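Local coordinates for protein beta-glucosidase (PDB 5M6G) that probably hydrolyses terminal, non-reducing beta-D-glucosyl residues to release beta-D-glucose, as a glycoside hydrolase of family 3, at residues R72-G86 against S110-L124. Sequence-based numbering, arbitrary orientation. Where two conformers were deposited one is given.
Sequences RKAAGPQAVADHRIG and SYQRAALSTPLGIPL
One face of the Y111 ring carries P77, whose CG sits 4.0 Å from the ring centroid and 11° off its normal, a CH-pi contact over the centre. In the plane of the ring, at its edge, lies A75 O, which accepts a 2.7 Å hydrogen bond from Y111 OH; V80 CG2 also packs at the edge, 3.8 Å from Y111 CE1. Y111 CG stands anti to its own carbonyl carbon (chi1 -84°), and this swings the ring across the start of helix 77-82, just past the N-cap G76. The R84 guanidinium has P119 CD over one face, offset toward the rim, with R84 NH2 3.4 Å from P119 CD. NH1 donates a hydrogen bond to A81 O, which lies in the guanidinium plane; the donor stands above the carbonyl plane, on the face opposite R84 N, in the Schellman motif that ends helix 77-82.

Between these two flat groups the axes of helix segments 77-82 and 110-116 come within 8.1 Å, with a crossing angle of -32°, and small residues permit it: A81 CB approaches A114 O to 3.3 Å. A water donates to both P77 O and Y111 O. Deeper, V80 CG1 meets L124 CD1 at 3.6 Å, and both side chains touch V88 of strand 87-90.

The contact thus joins successive beta-alpha units of the TIM-barrel domain. It is mainly apolar, with the buried tyrosine hydroxyl tied to a backbone carbonyl and the R84 guanidinium, near D62, at the partly exposed end.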
ATOM      1  N   ARG A  72      -6.303  17.791   0.388  1.00 13.18           N
ATOM      2  CA  ARG A  72      -6.905  18.708  -0.581  1.00 13.01           C
ATOM      3  C   ARG A  72      -8.251  19.260  -0.116  1.00 18.20           C
ATOM      4  O   ARG A  72      -8.610  20.381  -0.485  1.00 17.17           O
ATOM      5  CB  ARG A  72      -7.068  18.007  -1.928  1.00 11.94           C
ATOM      6  CG  ARG A  72      -7.849  16.696  -1.802  1.00 15.61           C
ATOM      7  CD  ARG A  72      -8.274  16.137  -3.162  1.00 17.33           C
ATOM      8  NE  ARG A  72      -9.344  16.913  -3.787  1.00 17.60           N
ATOM      9  CZ  ARG A  72     -10.636  16.715  -3.551  1.00 23.06           C
ATOM     10  NH1 ARG A  72     -11.011  15.777  -2.697  1.00 16.47           N
ATOM     11  NH2 ARG A  72     -11.553  17.454  -4.167  1.00 22.27           N
ATOM     12  N   LYS A  73      -9.018  18.499   0.676  1.00 15.15           N
ATOM     13  CA  LYS A  73     -10.310  19.015   1.128  1.00 14.49           C
ATOM     14  C   LYS A  73     -10.162  20.237   2.030  1.00 16.44           C
ATOM     15  O   LYS A  73     -11.114  21.017   2.160  1.00 19.04           O
ATOM     16  CB  LYS A  73     -11.098  17.926   1.858  1.00 16.39           C
ATOM     17  CG  LYS A  73     -11.628  16.823   0.945  1.00 23.79           C
ATOM     18  CD  LYS A  73     -12.583  15.878   1.686  1.00 24.85           C
ATOM     19  CE  LYS A  73     -11.873  15.141   2.817  1.00 26.91           C
ATOM     20  NZ  LYS A  73     -10.874  14.156   2.297  1.00 23.34           N
ATOM     21  N   ALA A  74      -9.000  20.422   2.654  1.00 16.40           N
ATOM     22  CA  ALA A  74      -8.804  21.536   3.575  1.00 16.26           C
ATOM     23  C   ALA A  74      -8.311  22.807   2.899  1.00 17.76           C
ATOM     24  O   ALA A  74      -8.420  23.884   3.499  1.00 17.80           O
ATOM     25  CB  ALA A  74      -7.816  21.155   4.680  1.00 13.93           C
ATOM     26  N   ALA A  75      -7.769  22.721   1.686  1.00 16.95           N
ATOM     27  CA  ALA A  75      -7.187  23.896   1.046  1.00 17.89           C
ATOM     28  C   ALA A  75      -7.250  23.744  -0.463  1.00 17.48           C
ATOM     29  O   ALA A  75      -6.634  22.834  -1.024  1.00 16.59           O
ATOM     30  CB  ALA A  75      -5.739  24.100   1.500  1.00 18.65           C
ATOM     31  N   GLY A  76      -7.982  24.636  -1.120  1.00 20.23           N
ATOM     32  CA  GLY A  76      -7.957  24.691  -2.558  1.00 21.83           C
ATOM     33  C   GLY A  76      -6.678  25.319  -3.064  1.00 20.71           C
ATOM     34  O   GLY A  76      -5.802  25.750  -2.295  1.00 16.28           O
ATOM     35  N   PRO A  77      -6.558  25.380  -4.393  1.00 18.85           N
ATOM     36  CA  PRO A  77      -5.322  25.919  -4.995  1.00 13.37           C
ATOM     37  C   PRO A  77      -4.917  27.280  -4.462  1.00 20.02           C
ATOM     38  O   PRO A  77      -3.753  27.473  -4.088  1.00 14.64           O
ATOM     39  CB  PRO A  77      -5.674  25.960  -6.490  1.00 15.70           C
ATOM     40  CG  PRO A  77      -6.645  24.791  -6.657  1.00 15.08           C
ATOM     41  CD  PRO A  77      -7.478  24.814  -5.402  1.00 17.46           C
ATOM     42  N   GLN A  78      -5.854  28.231  -4.399  1.00 17.47           N
ATOM     43  CA  GLN A  78      -5.495  29.582  -3.975  1.00 19.51           C
ATOM     44  C   GLN A  78      -4.954  29.596  -2.551  1.00 17.85           C
ATOM     45  O   GLN A  78      -3.941  30.252  -2.276  1.00 18.65           O
ATOM     46  CB  GLN A  78      -6.701  30.515  -4.103  1.00 26.23           C
ATOM     47  CG  GLN A  78      -6.329  31.985  -4.026  1.00 31.45           C
ATOM     48  CD  GLN A  78      -5.183  32.322  -4.958  1.00 32.71           C
ATOM     49  OE1 GLN A  78      -5.278  32.124  -6.171  1.00 35.42           O
ATOM     50  NE2 GLN A  78      -4.084  32.816  -4.394  1.00 27.07           N
ATOM     51  N   ALA A  79      -5.607  28.875  -1.635  1.00 18.58           N
ATOM     52  CA  ALA A  79      -5.145  28.840  -0.246  1.00 18.97           C
ATOM     53  C   ALA A  79      -3.776  28.187  -0.126  1.00 18.68           C
ATOM     54  O   ALA A  79      -2.943  28.616   0.684  1.00 16.92           O
ATOM     55  CB  ALA A  79      -6.145  28.095   0.632  1.00 24.54           C
ATOM     56  N   VAL A  80      -3.537  27.120  -0.892  1.00 18.46           N
ATOM     57  CA  VAL A  80      -2.216  26.498  -0.889  1.00 18.69           C
ATOM     58  C   VAL A  80      -1.160  27.513  -1.310  1.00 18.51           C
ATOM     59  O   VAL A  80      -0.116  27.652  -0.665  1.00 17.62           O
ATOM     60  CB  VAL A  80      -2.205  25.250  -1.794  1.00 20.70           C
ATOM     61  CG1 VAL A  80      -0.774  24.750  -2.004  1.00 20.27           C
ATOM     62  CG2 VAL A  80      -3.079  24.152  -1.182  1.00 17.05           C
ATOM     63  N   ALA A  81      -1.433  28.264  -2.380  1.00 18.33           N
ATOM     64  CA  ALA A  81      -0.488  29.292  -2.812  1.00 19.87           C
ATOM     65  C   ALA A  81      -0.373  30.420  -1.790  1.00 19.49           C
ATOM     66  O   ALA A  81       0.741  30.864  -1.479  1.00 19.41           O
ATOM     67  CB  ALA A  81      -0.893  29.847  -4.180  1.00 18.55           C
ATOM     68  N   ASP A  82      -1.507  30.892  -1.250  1.00 18.00           N
ATOM     69  CA  ASP A  82      -1.468  32.000  -0.293  1.00 17.34           C
ATOM     70  C   ASP A  82      -0.573  31.692   0.904  1.00 15.41           C
ATOM     71  O   ASP A  82       0.070  32.598   1.442  1.00 16.46           O
ATOM     72  CB  ASP A  82      -2.877  32.346   0.195  1.00 16.66           C
ATOM     73  CG  ASP A  82      -3.718  33.043  -0.862  1.00 25.53           C
ATOM     74  OD1 ASP A  82      -3.179  33.418  -1.926  1.00 23.51           O
ATOM     75  OD2 ASP A  82      -4.928  33.225  -0.622  1.00 24.89           O
ATOM     76  N   HIS A  83      -0.516  30.431   1.342  1.00 14.43           N
ATOM     77  CA  HIS A  83       0.296  30.062   2.495  1.00 18.26           C
ATOM     78  C   HIS A  83       1.651  29.483   2.108  1.00 16.90           C
ATOM     79  O   HIS A  83       2.417  29.075   2.997  1.00 17.30           O
ATOM     80  CB  HIS A  83      -0.474  29.077   3.387  1.00 19.16           C
ATOM     81  CG  HIS A  83      -1.641  29.705   4.086  1.00 24.65           C
ATOM     82  ND1 HIS A  83      -2.927  29.644   3.593  1.00 23.30           N
ATOM     83  CD2 HIS A  83      -1.706  30.448   5.216  1.00 21.40           C
ATOM     84  CE1 HIS A  83      -3.738  30.306   4.399  1.00 25.03           C
ATOM     85  NE2 HIS A  83      -3.021  30.805   5.391  1.00 31.74           N
ATOM     86  N   ARG A  84       1.971  29.466   0.816  1.00 13.23           N
ATOM     87  CA  ARG A  84       3.258  28.976   0.328  1.00 18.87           C
ATOM     88  C   ARG A  84       3.471  27.527   0.761  1.00 16.92           C
ATOM     89  O   ARG A  84       4.572  27.124   1.136  1.00 16.64           O
ATOM     90  CB  ARG A  84       4.410  29.865   0.808  1.00 15.17           C
ATOM     91  CG  ARG A  84       4.129  31.367   0.707  1.00 20.86           C
ATOM     92  CD  ARG A  84       3.948  31.812  -0.721  1.00 16.48           C
ATOM     93  NE  ARG A  84       3.991  33.275  -0.831  1.00 24.09           N
ATOM     94  CZ  ARG A  84       2.988  34.040  -1.253  1.00 22.63           C
ATOM     95  NH1 ARG A  84       1.837  33.492  -1.627  1.00 16.41           N
ATOM     96  NH2 ARG A  84       3.143  35.357  -1.314  1.00 21.06           N
ATOM     97  N   ILE A  85       2.395  26.742   0.721  1.00 15.86           N
ATOM     98  CA  ILE A  85       2.441  25.372   1.220  1.00 14.94           C
ATOM     99  C   ILE A  85       3.211  24.491   0.242  1.00 14.36           C
ATOM    100  O   ILE A  85       3.133  24.662  -0.981  1.00 17.62           O
ATOM    101  CB  ILE A  85       1.004  24.884   1.476  1.00 16.38           C
ATOM    102  CG1 ILE A  85       0.532  25.417   2.836  1.00 19.59           C
ATOM    103  CG2 ILE A  85       0.880  23.353   1.390  1.00 14.19           C
ATOM    104  CD1 ILE A  85      -0.955  25.472   2.996  1.00 20.01           C
ATOM    105  N   GLY A  86       3.995  23.553   0.780  1.00 16.13           N
ATOM    106  CA  GLY A  86       4.894  22.790  -0.064  1.00 13.92           C
ATOM    107  C   GLY A  86       4.253  21.604  -0.755  1.00 13.74           C
ATOM    108  O   GLY A  86       4.709  21.187  -1.824  1.00 12.39           O
ATOM    109  N   SER A 110      -4.490  22.277 -11.627  1.00 15.80           N
ATOM    110  CA  SER A 110      -5.087  23.446 -10.992  1.00 15.45           C
ATOM    111  C   SER A 110      -4.291  23.856  -9.755  1.00 15.59           C
ATOM    112  O   SER A 110      -3.981  25.040  -9.560  1.00 15.88           O
ATOM    113  CB  SER A 110      -6.541  23.143 -10.640  1.00 23.20           C
ATOM    114  OG  SER A 110      -7.132  24.214  -9.939  1.00 27.07           O
ATOM    115  N   TYR A 111      -3.939  22.886  -8.908  1.00 12.90           N
ATOM    116  CA  TYR A 111      -3.098  23.205  -7.754  1.00 10.36           C
ATOM    117  C   TYR A 111      -1.748  23.748  -8.200  1.00 14.90           C
ATOM    118  O   TYR A 111      -1.247  24.737  -7.645  1.00 14.60           O
ATOM    119  CB  TYR A 111      -2.917  21.966  -6.882  1.00 12.58           C
ATOM    120  CG  TYR A 111      -4.038  21.742  -5.896  1.00 13.86           C
ATOM    121  CD1 TYR A 111      -4.083  22.455  -4.710  1.00 14.32           C
ATOM    122  CD2 TYR A 111      -5.052  20.804  -6.149  1.00 13.82           C
ATOM    123  CE1 TYR A 111      -5.091  22.263  -3.790  1.00 14.93           C
ATOM    124  CE2 TYR A 111      -6.074  20.604  -5.226  1.00 15.11           C
ATOM    125  CZ  TYR A 111      -6.086  21.342  -4.051  1.00 17.23           C
ATOM    126  OH  TYR A 111      -7.074  21.167  -3.107  1.00 17.29           O
ATOM    127  N   GLN A 112      -1.163  23.140  -9.228  1.00 13.70           N
ATOM    128  CA  GLN A 112       0.167  23.540  -9.665  1.00 15.20           C
ATOM    129  C   GLN A 112       0.168  24.958 -10.228  1.00 19.40           C
ATOM    130  O   GLN A 112       1.079  25.742  -9.932  1.00 14.68           O
ATOM    131  CB  GLN A 112       0.686  22.541 -10.693  1.00 17.37           C
ATOM    132  CG  GLN A 112       2.167  22.611 -10.933  1.00 16.14           C
ATOM    133  CD  GLN A 112       2.962  22.312  -9.676  1.00 17.36           C
ATOM    134  OE1 GLN A 112       3.191  23.201  -8.868  1.00 14.96           O
ATOM    135  NE2 GLN A 112       3.375  21.057  -9.504  1.00 15.29           N
ATOM    136  N   ARG A 113      -0.851  25.319 -11.020  1.00 15.75           N
ATOM    137  CA  ARG A 113      -0.910  26.684 -11.551  1.00 15.25           C
ATOM    138  C   ARG A 113      -0.855  27.721 -10.434  1.00 18.80           C
ATOM    139  O   ARG A 113      -0.160  28.744 -10.552  1.00 15.90           O
ATOM    140  CB  ARG A 113      -2.183  26.881 -12.385  1.00 20.99           C
ATOM    141  CG  ARG A 113      -2.159  26.233 -13.760  1.00 20.23           C
ATOM    142  CD  ARG A 113      -3.273  26.804 -14.639  1.00 23.95           C
ATOM    143  NE  ARG A 113      -4.575  26.382 -14.152  1.00 24.01           N
ATOM    144  CZ  ARG A 113      -5.154  25.234 -14.490  1.00 29.94           C
ATOM    145  NH1 ARG A 113      -4.557  24.403 -15.336  1.00 20.30           N
ATOM    146  NH2 ARG A 113      -6.340  24.917 -13.984  1.00 34.84           N
ATOM    147  N   ALA A 114      -1.584  27.479  -9.341  1.00 15.92           N
ATOM    148  CA  ALA A 114      -1.586  28.421  -8.229  1.00 16.98           C
ATOM    149  C   ALA A 114      -0.232  28.464  -7.534  1.00 18.42           C
ATOM    150  O   ALA A 114       0.287  29.552  -7.241  1.00 14.43           O
ATOM    151  CB  ALA A 114      -2.692  28.064  -7.241  1.00 13.01           C
ATOM    152  N   ALA A 115       0.370  27.297  -7.284  1.00 18.45           N
ATOM    153  CA  ALA A 115       1.695  27.265  -6.664  1.00 18.77           C
ATOM    154  C   ALA A 115       2.728  27.998  -7.515  1.00 16.22           C
ATOM    155  O   ALA A 115       3.582  28.720  -6.988  1.00 14.80           O
ATOM    156  CB  ALA A 115       2.129  25.816  -6.431  1.00 15.48           C
ATOM    157  N   LEU A 116       2.665  27.829  -8.835  1.00 15.12           N
ATOM    158  CA  LEU A 116       3.625  28.475  -9.720  1.00 15.21           C
ATOM    159  C   LEU A 116       3.471  29.991  -9.776  1.00 13.85           C
ATOM    160  O   LEU A 116       4.367  30.660 -10.299  1.00 16.57           O
ATOM    161  CB  LEU A 116       3.500  27.904 -11.137  1.00 14.28           C
ATOM    162  CG  LEU A 116       3.842  26.427 -11.370  1.00 15.84           C
ATOM    163  CD1 LEU A 116       3.530  26.033 -12.804  1.00 17.71           C
ATOM    164  CD2 LEU A 116       5.276  26.100 -11.048  1.00 12.55           C
ATOM    165  N   SER A 117       2.382  30.554  -9.248  1.00 15.27           N
ATOM    166  CA  SER A 117       2.126  31.989  -9.328  0.53 17.66           C
ATOM    167  C   SER A 117       2.654  32.759  -8.125  1.00 16.73           C
ATOM    168  O   SER A 117       2.492  33.986  -8.072  1.00 15.70           O
ATOM    169  CB  SER A 117       0.624  32.256  -9.470  0.53 15.10           C
ATOM    170  OG  SER A 117      -0.049  31.969  -8.256  0.53 17.70           O
ATOM    171  N   THR A 118       3.261  32.079  -7.161  1.00 14.92           N
ATOM    172  CA  THR A 118       3.781  32.727  -5.970  1.00 13.92           C
ATOM    173  C   THR A 118       5.054  33.490  -6.322  1.00 13.63           C
ATOM    174  O   THR A 118       5.620  33.300  -7.402  1.00 14.93           O
ATOM    175  CB  THR A 118       4.064  31.685  -4.891  1.00 15.10           C
ATOM    176  OG1 THR A 118       5.119  30.826  -5.336  1.00 14.68           O
ATOM    177  CG2 THR A 118       2.822  30.869  -4.605  1.00 17.41           C
ATOM    178  N   PRO A 119       5.554  34.346  -5.415  1.00 15.32           N
ATOM    179  CA  PRO A 119       6.753  35.133  -5.763  1.00 14.96           C
ATOM    180  C   PRO A 119       7.955  34.287  -6.159  1.00 13.59           C
ATOM    181  O   PRO A 119       8.662  34.646  -7.106  1.00 17.16           O
ATOM    182  CB  PRO A 119       7.009  35.948  -4.484  1.00 15.65           C
ATOM    183  CG  PRO A 119       5.630  36.164  -3.926  1.00 17.69           C
ATOM    184  CD  PRO A 119       4.929  34.833  -4.167  1.00 13.90           C
ATOM    185  N   LEU A 120       8.215  33.169  -5.467  1.00 13.39           N
ATOM    186  CA  LEU A 120       9.316  32.297  -5.861  1.00 11.70           C
ATOM    187  C   LEU A 120       8.899  31.243  -6.872  1.00 15.43           C
ATOM    188  O   LEU A 120       9.765  30.695  -7.564  1.00 13.66           O
ATOM    189  CB  LEU A 120       9.926  31.600  -4.633  1.00 12.98           C
ATOM    190  CG  LEU A 120      10.580  32.566  -3.639  1.00 13.15           C
ATOM    191  CD1 LEU A 120      10.981  31.827  -2.370  1.00 12.40           C
ATOM    192  CD2 LEU A 120      11.787  33.211  -4.274  1.00 15.67           C
ATOM    193  N   GLY A 121       7.606  30.954  -6.981  1.00 13.58           N
ATOM    194  CA  GLY A 121       7.150  29.978  -7.952  1.00 13.43           C
ATOM    195  C   GLY A 121       7.623  28.566  -7.679  1.00 14.29           C
ATOM    196  O   GLY A 121       7.857  27.805  -8.626  1.00 16.16           O
ATOM    197  N   ILE A 122       7.789  28.201  -6.409  1.00 11.56           N
ATOM    198  CA  ILE A 122       8.189  26.842  -6.043  1.00 14.65           C
ATOM    199  C   ILE A 122       7.054  25.884  -6.382  1.00 13.05           C
ATOM    200  O   ILE A 122       5.958  26.007  -5.820  1.00 14.64           O
ATOM    201  CB  ILE A 122       8.541  26.728  -4.556  1.00 14.92           C
ATOM    202  CG1 ILE A 122       9.753  27.608  -4.224  1.00 11.69           C
ATOM    203  CG2 ILE A 122       8.797  25.263  -4.194  1.00 14.56           C
ATOM    204  CD1 ILE A 122      10.110  27.589  -2.743  1.00 12.09           C
ATOM    205  N   PRO A 123       7.269  24.915  -7.263  1.00 11.48           N
ATOM    206  CA  PRO A 123       6.164  24.036  -7.644  1.00 17.10           C
ATOM    207  C   PRO A 123       5.756  23.145  -6.485  1.00 19.37           C
ATOM    208  O   PRO A 123       6.553  22.818  -5.593  1.00 13.59           O
ATOM    209  CB  PRO A 123       6.734  23.226  -8.817  1.00 12.70           C
ATOM    210  CG  PRO A 123       8.206  23.254  -8.608  1.00 19.40           C
ATOM    211  CD  PRO A 123       8.536  24.540  -7.911  1.00 15.07           C
ATOM    212  N   LEU A 124       4.474  22.802  -6.490  1.00 14.09           N
ATOM    213  CA  LEU A 124       3.919  21.880  -5.512  1.00 16.97           C
ATOM    214  C   LEU A 124       4.369  20.455  -5.811  1.00 17.13           C
ATOM    215  O   LEU A 124       4.595  20.082  -6.966  1.00 14.26           O
ATOM    216  CB  LEU A 124       2.397  21.956  -5.567  1.00 15.28           C
ATOM    217  CG  LEU A 124       1.559  21.567  -4.369  1.00 19.96           C
ATOM    218  CD1 LEU A 124       1.805  22.545  -3.242  1.00 14.29           C
ATOM    219  CD2 LEU A 124       0.105  21.606  -4.804  1.00 17.63           C
TER
HETATM  220  O   HOH W   1      -1.713  25.335  -5.047  1.00 28.40           O
HETATM  221  O   HOH W   2       5.529  24.626  -3.038  1.00 16.77           O